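AimR transcriptional regulator (Bacillus phage phi3T, PDB 5ZVV) activates transcription of the aimX locus as a homodimer and so apparently favours lytic growth, until the arbitrium peptide turns it into an inactive monomer. Local coordinates at residues A[128-133]-A[156-161]; A[121-126]-A[152-157]; A[15-20]-A[27-32]. All blocks are in the same frame, centred on the assembly; numbering follows the deposited sequence.

Contacts 1 and 2 adjoin, their centres about 5 Å apart, and both use helix 145-161. Contact 1 sets helix 130-139 against its end and is partly buried. Contact 2 sets helix 108-124 against an earlier part of it and is buried. The side chain of Leu123 meets Ile128 and Ala133, which joins the two. Contact 3 lies apart, about 41 Å or more from both between centres, in the N-terminal group of helices, and is also buried. All three are apolar, with no hydrogen bond between segments. A phenol ring takes part in contact 1, selenomethionine in contact 2, and a phenylalanine ring over a main-chain carbonyl in contact 3.

Contact 1: residues A[128-133]-A[156-161]; sequences ISLNDA and MYAYLN
Leu130 reaches across to Ala158 and Tyr159, and its two methyl branches divide the work. Leu130 CD1 lies 3.7 Å from Ala158 CB. Leu130 CD1 also comes within 3.5 Å of Tyr159 CE1. Leu130 CD2 goes to the far end of the ring, 3.4 Å from Tyr159 OH. This is a contact between a methyl group and a hydroxyl oxygen, not a hydrogen bond. The side chains of Leu130 and Tyr159 cross at about a right angle. Leu130 extends with CG opposite its own backbone N (chi1 -169°), and its CB starts toward the other helix. Tyr159 leaves its helix differently, with CG opposite the carbonyl carbon (chi1 -73°), and the hydroxyl end of the ring swings back to the leucine.

Ala158, with only a methyl group, meets the leucine where the CA atoms of Leu130 and Ala158 are 7.3 Å apart. The contact joins the first turn of helix 130-139 to the last turns of helix 145-161. These consecutive helices form a helical hairpin, consistent with the TPR-like family of the protein. Tyr159 also packs on Met168 and Thr171 of the following helix, 165-173.

Ser129 is the N-cap of helix 130-139. Ser129 OG accepts a weak bond from Asn131 N at 3.3 Å, bent to 127°. Ser129 O takes the N-H of Ala133, with Ala133 N at 2.7 Å, which closes the first turn. Asn131, beside Leu130, packs on Ile134 of the second subunit.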
loop_
_atom_site.group_PDB
_atom_site.type_symbol
_atom_site.label_atom_id
_atom_site.label_comp_id
_atom_site.label_asym_id
_atom_site.label_seq_id
_atom_site.Cartn_x
_atom_site.Cartn_y
_atom_site.Cartn_z
ATOM N N ILE A 128 11.805 -12.525 8.424
ATOM C CA ILE A 128 11.696 -12.785 6.996
ATOM C C ILE A 128 11.025 -11.581 6.352
ATOM O O ILE A 128 10.266 -10.852 6.996
ATOM C CB ILE A 128 10.913 -14.086 6.701
ATOM C CG1 ILE A 128 11.122 -14.534 5.253
ATOM C CG2 ILE A 128 9.430 -13.903 6.994
ATOM C CD1 ILE A 128 10.308 -15.750 4.868
ATOM N N SER A 129 11.333 -11.358 5.079
ATOM C CA SER A 129 10.670 -10.302 4.335
ATOM C C SER A 129 9.248 -10.724 3.972
ATOM O O SER A 129 8.916 -11.911 3.914
ATOM C CB SER A 129 11.458 -9.960 3.071
ATOM O OG SER A 129 10.707 -9.112 2.219
ATOM N N LEU A 130 8.400 -9.725 3.731
ATOM C CA LEU A 130 7.028 -10.004 3.321
ATOM C C LEU A 130 6.995 -10.676 1.953
ATOM O O LEU A 130 6.286 -11.670 1.750
ATOM C CB LEU A 130 6.217 -8.709 3.318
ATOM C CG LEU A 130 4.703 -8.823 3.173
ATOM C CD1 LEU A 130 4.025 -7.792 4.056
ATOM C CD2 LEU A 130 4.285 -8.637 1.723
ATOM N N ASN A 131 7.766 -10.147 1.001
ATOM C CA ASN A 131 7.870 -10.792 -0.301
ATOM C C ASN A 131 8.571 -12.140 -0.195
ATOM O O ASN A 131 8.222 -13.076 -0.924
ATOM C CB ASN A 131 8.600 -9.879 -1.288
ATOM C CG ASN A 131 7.790 -8.651 -1.649
ATOM O OD1 ASN A 131 6.857 -8.275 -0.938
ATOM N ND2 ASN A 131 8.139 -8.021 -2.766
ATOM N N ASP A 132 9.557 -12.256 0.701
ATOM C CA ASP A 132 10.173 -13.554 0.960
ATOM C C ASP A 132 9.159 -14.534 1.533
ATOM O O ASP A 132 9.224 -15.738 1.261
ATOM C CB ASP A 132 11.357 -13.400 1.914
ATOM C CG ASP A 132 12.585 -12.834 1.236
ATOM O OD1 ASP A 132 12.551 -12.636 0.004
ATOM O OD2 ASP A 132 13.589 -12.590 1.941
ATOM N N ALA A 133 8.220 -14.036 2.342
ATOM C CA ALA A 133 7.154 -14.893 2.849
ATOM C C ALA A 133 6.193 -15.296 1.740
ATOM O O ALA A 133 5.658 -16.409 1.760
ATOM C CB ALA A 133 6.401 -14.189 3.978
HETATM N N MSE A 156 -2.088 -10.110 6.444
HETATM C CA MSE A 156 -2.779 -8.939 6.978
HETATM C C MSE A 156 -2.130 -8.428 8.256
HETATM O O MSE A 156 -2.121 -7.223 8.510
HETATM C CB MSE A 156 -4.252 -9.260 7.236
HETATM C CG MSE A 156 -5.032 -9.615 5.990
HETATM SE SE MSE A 156 -6.902 -9.998 6.381
HETATM C CE MSE A 156 -7.466 -8.216 6.954
ATOM N N TYR A 157 -1.596 -9.347 9.066
ATOM C CA TYR A 157 -0.896 -8.932 10.277
ATOM C C TYR A 157 0.368 -8.154 9.937
ATOM O O TYR A 157 0.650 -7.118 10.552
ATOM C CB TYR A 157 -0.564 -10.146 11.146
ATOM C CG TYR A 157 -1.780 -10.838 11.722
ATOM C CD1 TYR A 157 -2.512 -10.256 12.748
ATOM C CD2 TYR A 157 -2.191 -12.076 11.245
ATOM C CE1 TYR A 157 -3.625 -10.885 13.277
ATOM C CE2 TYR A 157 -3.300 -12.712 11.767
ATOM C CZ TYR A 157 -4.013 -12.111 12.783
ATOM O OH TYR A 157 -5.117 -12.741 13.307
ATOM N N ALA A 158 1.142 -8.634 8.961
ATOM C CA ALA A 158 2.350 -7.924 8.554
ATOM C C ALA A 158 2.011 -6.564 7.951
ATOM O O ALA A 158 2.636 -5.549 8.291
ATOM C CB ALA A 158 3.147 -8.773 7.564
ATOM N N TYR A 159 1.018 -6.527 7.054
ATOM C CA TYR A 159 0.571 -5.258 6.485
ATOM C C TYR A 159 0.102 -4.303 7.574
ATOM O O TYR A 159 0.356 -3.094 7.502
ATOM C CB TYR A 159 -0.545 -5.496 5.469
ATOM C CG TYR A 159 -0.086 -6.095 4.160
ATOM C CD1 TYR A 159 1.028 -5.598 3.499
ATOM C CD2 TYR A 159 -0.771 -7.158 3.583
ATOM C CE1 TYR A 159 1.449 -6.144 2.301
ATOM C CE2 TYR A 159 -0.355 -7.712 2.391
ATOM C CZ TYR A 159 0.756 -7.201 1.753
ATOM O OH TYR A 159 1.171 -7.748 0.561
ATOM N N LEU A 160 -0.595 -4.826 8.586
ATOM C CA LEU A 160 -0.935 -4.013 9.747
ATOM C C LEU A 160 0.318 -3.541 10.468
ATOM O O LEU A 160 0.390 -2.392 10.919
ATOM C CB LEU A 160 -1.828 -4.805 10.703
ATOM C CG LEU A 160 -2.091 -4.167 12.068
ATOM C CD1 LEU A 160 -2.916 -2.900 11.920
ATOM C CD2 LEU A 160 -2.772 -5.156 13.004
ATOM N N ASN A 161 1.323 -4.413 10.578
ATOM C CA ASN A 161 2.542 -4.042 11.286
ATOM C C ASN A 161 3.279 -2.912 10.579
ATOM O O ASN A 161 3.968 -2.122 11.232
ATOM C CB ASN A 161 3.452 -5.260 11.446
ATOM C CG ASN A 161 4.646 -4.981 12.339
ATOM O OD1 ASN A 161 4.505 -4.842 13.554
ATOM N ND2 ASN A 161 5.831 -4.903 11.742
#

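Contact 2: residues A[121-126]-A[152-157]; sequences RKLNKN and NAMLMY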
loop_
_atom_site.group_PDB
_atom_site.type_symbol
_atom_site.label_atom_id
_atom_site.label_comp_id
_atom_site.label_asym_id
_atom_site.label_seq_id
_atom_site.Cartn_x
_atom_site.Cartn_y
_atom_site.Cartn_z
ATOM N N ARG A 121 5.163 -16.928 11.902
ATOM C CA ARG A 121 5.936 -16.553 13.081
ATOM C C ARG A 121 7.184 -15.768 12.703
ATOM O O ARG A 121 7.571 -14.830 13.412
ATOM C CB ARG A 121 6.300 -17.805 13.874
ATOM C CG ARG A 121 5.105 -18.435 14.567
ATOM C CD ARG A 121 4.621 -17.536 15.687
ATOM N NE ARG A 121 5.598 -17.478 16.768
ATOM C CZ ARG A 121 5.818 -16.410 17.527
ATOM N NH1 ARG A 121 5.137 -15.292 17.321
ATOM N NH2 ARG A 121 6.732 -16.458 18.485
ATOM N N LYS A 122 7.832 -16.136 11.595
ATOM C CA LYS A 122 8.974 -15.356 11.131
ATOM C C LYS A 122 8.560 -13.944 10.741
ATOM O O LYS A 122 9.342 -12.999 10.903
ATOM C CB LYS A 122 9.653 -16.062 9.958
ATOM C CG LYS A 122 10.394 -17.329 10.350
ATOM C CD LYS A 122 11.009 -18.007 9.137
ATOM C CE LYS A 122 11.726 -19.286 9.529
ATOM N NZ LYS A 122 12.258 -20.008 8.340
ATOM N N LEU A 123 7.336 -13.779 10.235
ATOM C CA LEU A 123 6.824 -12.439 9.971
ATOM C C LEU A 123 6.545 -11.694 11.269
ATOM O O LEU A 123 6.813 -10.491 11.368
ATOM C CB LEU A 123 5.562 -12.512 9.111
ATOM C CG LEU A 123 5.747 -12.795 7.620
ATOM C CD1 LEU A 123 4.404 -13.076 6.964
ATOM C CD2 LEU A 123 6.440 -11.630 6.935
ATOM N N ASN A 124 6.004 -12.392 12.275
ATOM C CA ASN A 124 5.769 -11.758 13.569
ATOM C C ASN A 124 7.060 -11.203 14.159
ATOM O O ASN A 124 7.076 -10.092 14.703
ATOM C CB ASN A 124 5.132 -12.753 14.543
ATOM C CG ASN A 124 3.767 -13.235 14.087
ATOM O OD1 ASN A 124 3.282 -14.271 14.547
ATOM N ND2 ASN A 124 3.141 -12.491 13.178
ATOM N N LYS A 125 8.150 -11.958 14.058
ATOM C CA LYS A 125 9.441 -11.555 14.600
ATOM C C LYS A 125 10.256 -10.703 13.634
ATOM O O LYS A 125 11.381 -10.319 13.971
ATOM C CB LYS A 125 10.256 -12.792 14.986
ATOM C CG LYS A 125 9.541 -13.778 15.891
ATOM C CD LYS A 125 10.309 -15.088 15.938
ATOM C CE LYS A 125 9.626 -16.115 16.817
ATOM N NZ LYS A 125 10.335 -17.423 16.750
ATOM N N ASN A 126 9.718 -10.405 12.448
ATOM C CA ASN A 126 10.445 -9.679 11.403
ATOM C C ASN A 126 11.762 -10.377 11.061
ATOM O O ASN A 126 12.799 -9.738 10.867
ATOM C CB ASN A 126 10.680 -8.218 11.800
ATOM C CG ASN A 126 11.122 -7.357 10.630
ATOM O OD1 ASN A 126 11.117 -7.802 9.482
ATOM N ND2 ASN A 126 11.504 -6.118 10.917
ATOM N N ASN A 152 -2.719 -16.432 3.208
ATOM C CA ASN A 152 -3.114 -15.088 2.811
ATOM C C ASN A 152 -3.541 -14.230 3.994
ATOM O O ASN A 152 -3.132 -13.068 4.091
ATOM C CB ASN A 152 -4.240 -15.154 1.776
ATOM C CG ASN A 152 -3.742 -15.588 0.412
ATOM O OD1 ASN A 152 -3.117 -14.809 -0.304
ATOM N ND2 ASN A 152 -4.009 -16.837 0.050
ATOM N N ALA A 153 -4.337 -14.790 4.910
ATOM C CA ALA A 153 -4.792 -14.029 6.069
ATOM C C ALA A 153 -3.627 -13.564 6.935
ATOM O O ALA A 153 -3.688 -12.481 7.528
ATOM C CB ALA A 153 -5.766 -14.869 6.896
HETATM N N MSE A 154 -2.562 -14.356 7.012
HETATM C CA MSE A 154 -1.396 -14.010 7.820
HETATM C C MSE A 154 -0.693 -12.770 7.289
HETATM O O MSE A 154 0.003 -12.077 8.029
HETATM C CB MSE A 154 -0.411 -15.179 7.870
HETATM C CG MSE A 154 0.379 -15.368 6.589
HETATM SE SE MSE A 154 1.565 -16.909 6.686
HETATM C CE MSE A 154 2.668 -16.578 5.107
ATOM N N LEU A 155 -0.867 -12.503 5.992
ATOM C CA LEU A 155 -0.251 -11.325 5.398
ATOM C C LEU A 155 -0.851 -10.047 5.961
ATOM O O LEU A 155 -0.192 -9.003 5.968
ATOM C CB LEU A 155 -0.405 -11.358 3.876
ATOM C CG LEU A 155 0.300 -12.487 3.128
ATOM C CD1 LEU A 155 0.110 -12.334 1.626
ATOM C CD2 LEU A 155 1.785 -12.536 3.479
HETATM N N MSE A 156 -2.088 -10.110 6.444
HETATM C CA MSE A 156 -2.779 -8.939 6.978
HETATM C C MSE A 156 -2.130 -8.428 8.256
HETATM O O MSE A 156 -2.121 -7.223 8.510
HETATM C CB MSE A 156 -4.252 -9.260 7.236
HETATM C CG MSE A 156 -5.032 -9.615 5.990
HETATM SE SE MSE A 156 -6.902 -9.998 6.381
HETATM C CE MSE A 156 -7.466 -8.216 6.954
ATOM N N TYR A 157 -1.596 -9.347 9.066
ATOM C CA TYR A 157 -0.896 -8.932 10.277
ATOM C C TYR A 157 0.368 -8.154 9.937
ATOM O O TYR A 157 0.650 -7.118 10.552
ATOM C CB TYR A 157 -0.564 -10.146 11.146
ATOM C CG TYR A 157 -1.780 -10.838 11.722
ATOM C CD1 TYR A 157 -2.512 -10.256 12.748
ATOM C CD2 TYR A 157 -2.191 -12.076 11.245
ATOM C CE1 TYR A 157 -3.625 -10.885 13.277
ATOM C CE2 TYR A 157 -3.300 -12.712 11.767
ATOM C CZ TYR A 157 -4.013 -12.111 12.783
ATOM O OH TYR A 157 -5.117 -12.741 13.307
#
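Leu155 N donates to Asn152 O at 3.0 Å, a bond that spans three residues where helix 145-161 is kinked. The side chain of Leu155 meets Leu123 near the end of helix 108-124. The two helices are consistent with a TPR-like array, as the family of the protein suggests, with helix 130-139 between them in sequence.

Leu123 points toward helix 145-161 and serves both partners with one methyl. Leu123 CD1 is 4.3 Å from CE of Met154, which is selenomethionine introduced in this crystal. Leu123 CD1 is also 4.4 Å from Leu155 CD2. These are loose apolar contacts, and no hydrogen bond crosses between the segments. The Met154 side chain also packs on Val116, Leu119 and His120 of helix 108-124. Leu155 starts away from Leu123, yet its end turns back to it, and it also packs on Asn131 of the second subunit.

Helix 108-124 ends in a Schellman motif. Asn126 has positive phi (55°), and Asn126 N bonds to Leu123 O at 3.1 Å. On the same helix, Arg121 forms a salt bridge to Asp96. Beyond the helix end the chain folds back over the leucine, placing Ile128 CG2 3.8 Å from Leu123 CD2.

Contact 3: residues A[15-20]-A[27-32]; sequences QLAARL and EKVNGF
Apolar contact between side chains joins Ala17 to Val29 and Leu20 to Phe32. Val29 CG1 lies 3.8 Å from Ala17 CB. It stands opposite the carbonyl carbon of Val29 (chi1 -65°), and this branch is the one that meets helix 14-24. About one turn farther along, Phe32 of helix 29-36 presents the end of its ring to Leu20 of helix 14-24, with Phe32 CZ 3.9 Å from Leu20 CB. The ring reaches there because its CG is opposite the backbone N (chi1 171°).

Contacts of side chains with the main chain come next. Val29 CG1 is also 3.8 Å from Ala17 O. Phe32 CE1 is 3.6 Å from Leu20 O. The carbonyl carbon of Leu20 sits over one face of the Phe32 ring, 4.0 Å above its plane and displaced toward the rim. The phenylalanine therefore packs on backbone as well as on side chain.

No hydrogen bond joins the two segments. Leu20 N bonds to Leu16 O at 2.9 Å in the regular helix. Lys28 is the N-cap of helix 29-36, where Phe32 N makes a weak bond to Lys28 O.

Around this contact, Cys10 of helix 2-11 touches Ala17, Leu20 and Phe32, and Ile52 of helix 47-56 touches Leu20 and Phe32. Two short helices joined by a tight turn, packed through alanine, valine, leucine and phenylalanine within a small helical bundle, are consistent with a helix-turn-helix unit, as in many DNA-binding transcription regulators.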
loop_
_atom_site.group_PDB
_atom_site.type_symbol
_atom_site.label_atom_id
_atom_site.label_comp_id
_atom_site.label_asym_id
_atom_site.label_seq_id
_atom_site.Cartn_x
_atom_site.Cartn_y
_atom_site.Cartn_z
ATOM N N GLN A 15 -24.061 -31.439 39.393
ATOM C CA GLN A 15 -24.601 -30.471 38.444
ATOM C C GLN A 15 -23.525 -29.987 37.481
ATOM O O GLN A 15 -23.799 -29.760 36.296
ATOM C CB GLN A 15 -25.232 -29.293 39.185
ATOM C CG GLN A 15 -26.502 -29.643 39.954
ATOM C CD GLN A 15 -26.219 -30.333 41.276
ATOM O OE1 GLN A 15 -25.190 -30.091 41.909
ATOM N NE2 GLN A 15 -27.131 -31.204 41.697
ATOM N N LEU A 16 -22.293 -29.823 37.970
ATOM C CA LEU A 16 -21.192 -29.454 37.088
ATOM C C LEU A 16 -20.889 -30.568 36.096
ATOM O O LEU A 16 -20.645 -30.304 34.912
ATOM C CB LEU A 16 -19.949 -29.115 37.910
ATOM C CG LEU A 16 -18.681 -28.771 37.126
ATOM C CD1 LEU A 16 -18.846 -27.454 36.382
ATOM C CD2 LEU A 16 -17.472 -28.728 38.048
ATOM N N ALA A 17 -20.898 -31.821 36.560
ATOM C CA ALA A 17 -20.683 -32.946 35.658
ATOM C C ALA A 17 -21.774 -33.016 34.598
ATOM O O ALA A 17 -21.496 -33.299 33.427
ATOM C CB ALA A 17 -20.621 -34.251 36.450
ATOM N N ALA A 18 -23.022 -32.745 34.990
ATOM C CA ALA A 18 -24.127 -32.794 34.041
ATOM C C ALA A 18 -24.040 -31.663 33.025
ATOM O O ALA A 18 -24.266 -31.879 31.829
ATOM C CB ALA A 18 -25.460 -32.745 34.785
ATOM N N ARG A 19 -23.707 -30.450 33.477
ATOM C CA ARG A 19 -23.676 -29.318 32.556
ATOM C C ARG A 19 -22.460 -29.371 31.637
ATOM O O ARG A 19 -22.544 -28.942 30.480
ATOM C CB ARG A 19 -23.712 -27.997 33.331
ATOM C CG ARG A 19 -22.459 -27.675 34.130
ATOM C CD ARG A 19 -22.540 -26.282 34.745
ATOM N NE ARG A 19 -23.530 -26.209 35.818
ATOM C CZ ARG A 19 -23.232 -26.200 37.114
ATOM N NH1 ARG A 19 -24.201 -26.135 38.017
ATOM N NH2 ARG A 19 -21.966 -26.248 37.508
ATOM N N LEU A 20 -21.331 -29.897 32.120
ATOM C CA LEU A 20 -20.156 -30.045 31.266
ATOM C C LEU A 20 -20.320 -31.206 30.295
ATOM O O LEU A 20 -19.907 -31.109 29.133
ATOM C CB LEU A 20 -18.902 -30.236 32.120
ATOM C CG LEU A 20 -18.222 -28.956 32.614
ATOM C CD1 LEU A 20 -17.030 -29.284 33.498
ATOM C CD2 LEU A 20 -17.796 -28.107 31.429
ATOM N N GLU A 27 -25.230 -37.127 27.445
ATOM C CA GLU A 27 -26.322 -37.196 28.382
ATOM C C GLU A 27 -25.926 -37.914 29.624
ATOM O O GLU A 27 -26.442 -37.648 30.658
ATOM C CB GLU A 27 -27.476 -37.928 27.796
ATOM C CG GLU A 27 -28.507 -37.001 27.282
ATOM C CD GLU A 27 -29.902 -37.502 27.529
ATOM O OE1 GLU A 27 -30.500 -37.081 28.540
ATOM O OE2 GLU A 27 -30.371 -38.313 26.697
ATOM N N LYS A 28 -25.016 -38.844 29.493
ATOM C CA LYS A 28 -24.488 -39.601 30.619
ATOM C C LYS A 28 -23.053 -39.175 30.894
ATOM O O LYS A 28 -22.244 -39.046 29.969
ATOM C CB LYS A 28 -24.547 -41.107 30.346
ATOM C CG LYS A 28 -25.960 -41.674 30.264
ATOM C CD LYS A 28 -26.629 -41.714 31.633
ATOM C CE LYS A 28 -28.003 -42.364 31.556
ATOM N NZ LYS A 28 -28.625 -42.534 32.900
ATOM N N VAL A 29 -22.741 -38.961 32.174
ATOM C CA VAL A 29 -21.417 -38.484 32.554
ATOM C C VAL A 29 -20.336 -39.506 32.234
ATOM O O VAL A 29 -19.163 -39.141 32.097
ATOM C CB VAL A 29 -21.390 -38.106 34.052
ATOM C CG1 VAL A 29 -22.314 -36.927 34.319
ATOM C CG2 VAL A 29 -21.771 -39.300 34.916
ATOM N N ASN A 30 -20.696 -40.784 32.103
ATOM C CA ASN A 30 -19.685 -41.800 31.830
ATOM C C ASN A 30 -19.115 -41.652 30.425
ATOM O O ASN A 30 -17.898 -41.750 30.231
ATOM C CB ASN A 30 -20.270 -43.195 32.038
ATOM C CG ASN A 30 -19.605 -43.937 33.181
ATOM O OD1 ASN A 30 -19.949 -43.739 34.347
ATOM N ND2 ASN A 30 -18.645 -44.793 32.851
ATOM N N GLY A 31 -19.973 -41.419 29.431
ATOM C CA GLY A 31 -19.473 -41.173 28.090
ATOM C C GLY A 31 -18.655 -39.901 28.004
ATOM O O GLY A 31 -17.704 -39.816 27.221
ATOM N N PHE A 32 -19.011 -38.898 28.808
ATOM C CA PHE A 32 -18.235 -37.666 28.858
ATOM C C PHE A 32 -16.849 -37.918 29.435
ATOM O O PHE A 32 -15.843 -37.464 28.875
ATOM C CB PHE A 32 -18.994 -36.622 29.677
ATOM C CG PHE A 32 -18.206 -35.385 29.969
ATOM C CD1 PHE A 32 -17.841 -34.524 28.952
ATOM C CD2 PHE A 32 -17.845 -35.073 31.269
ATOM C CE1 PHE A 32 -17.119 -33.379 29.219
ATOM C CE2 PHE A 32 -17.125 -33.928 31.544
ATOM C CZ PHE A 32 -16.761 -33.080 30.517
#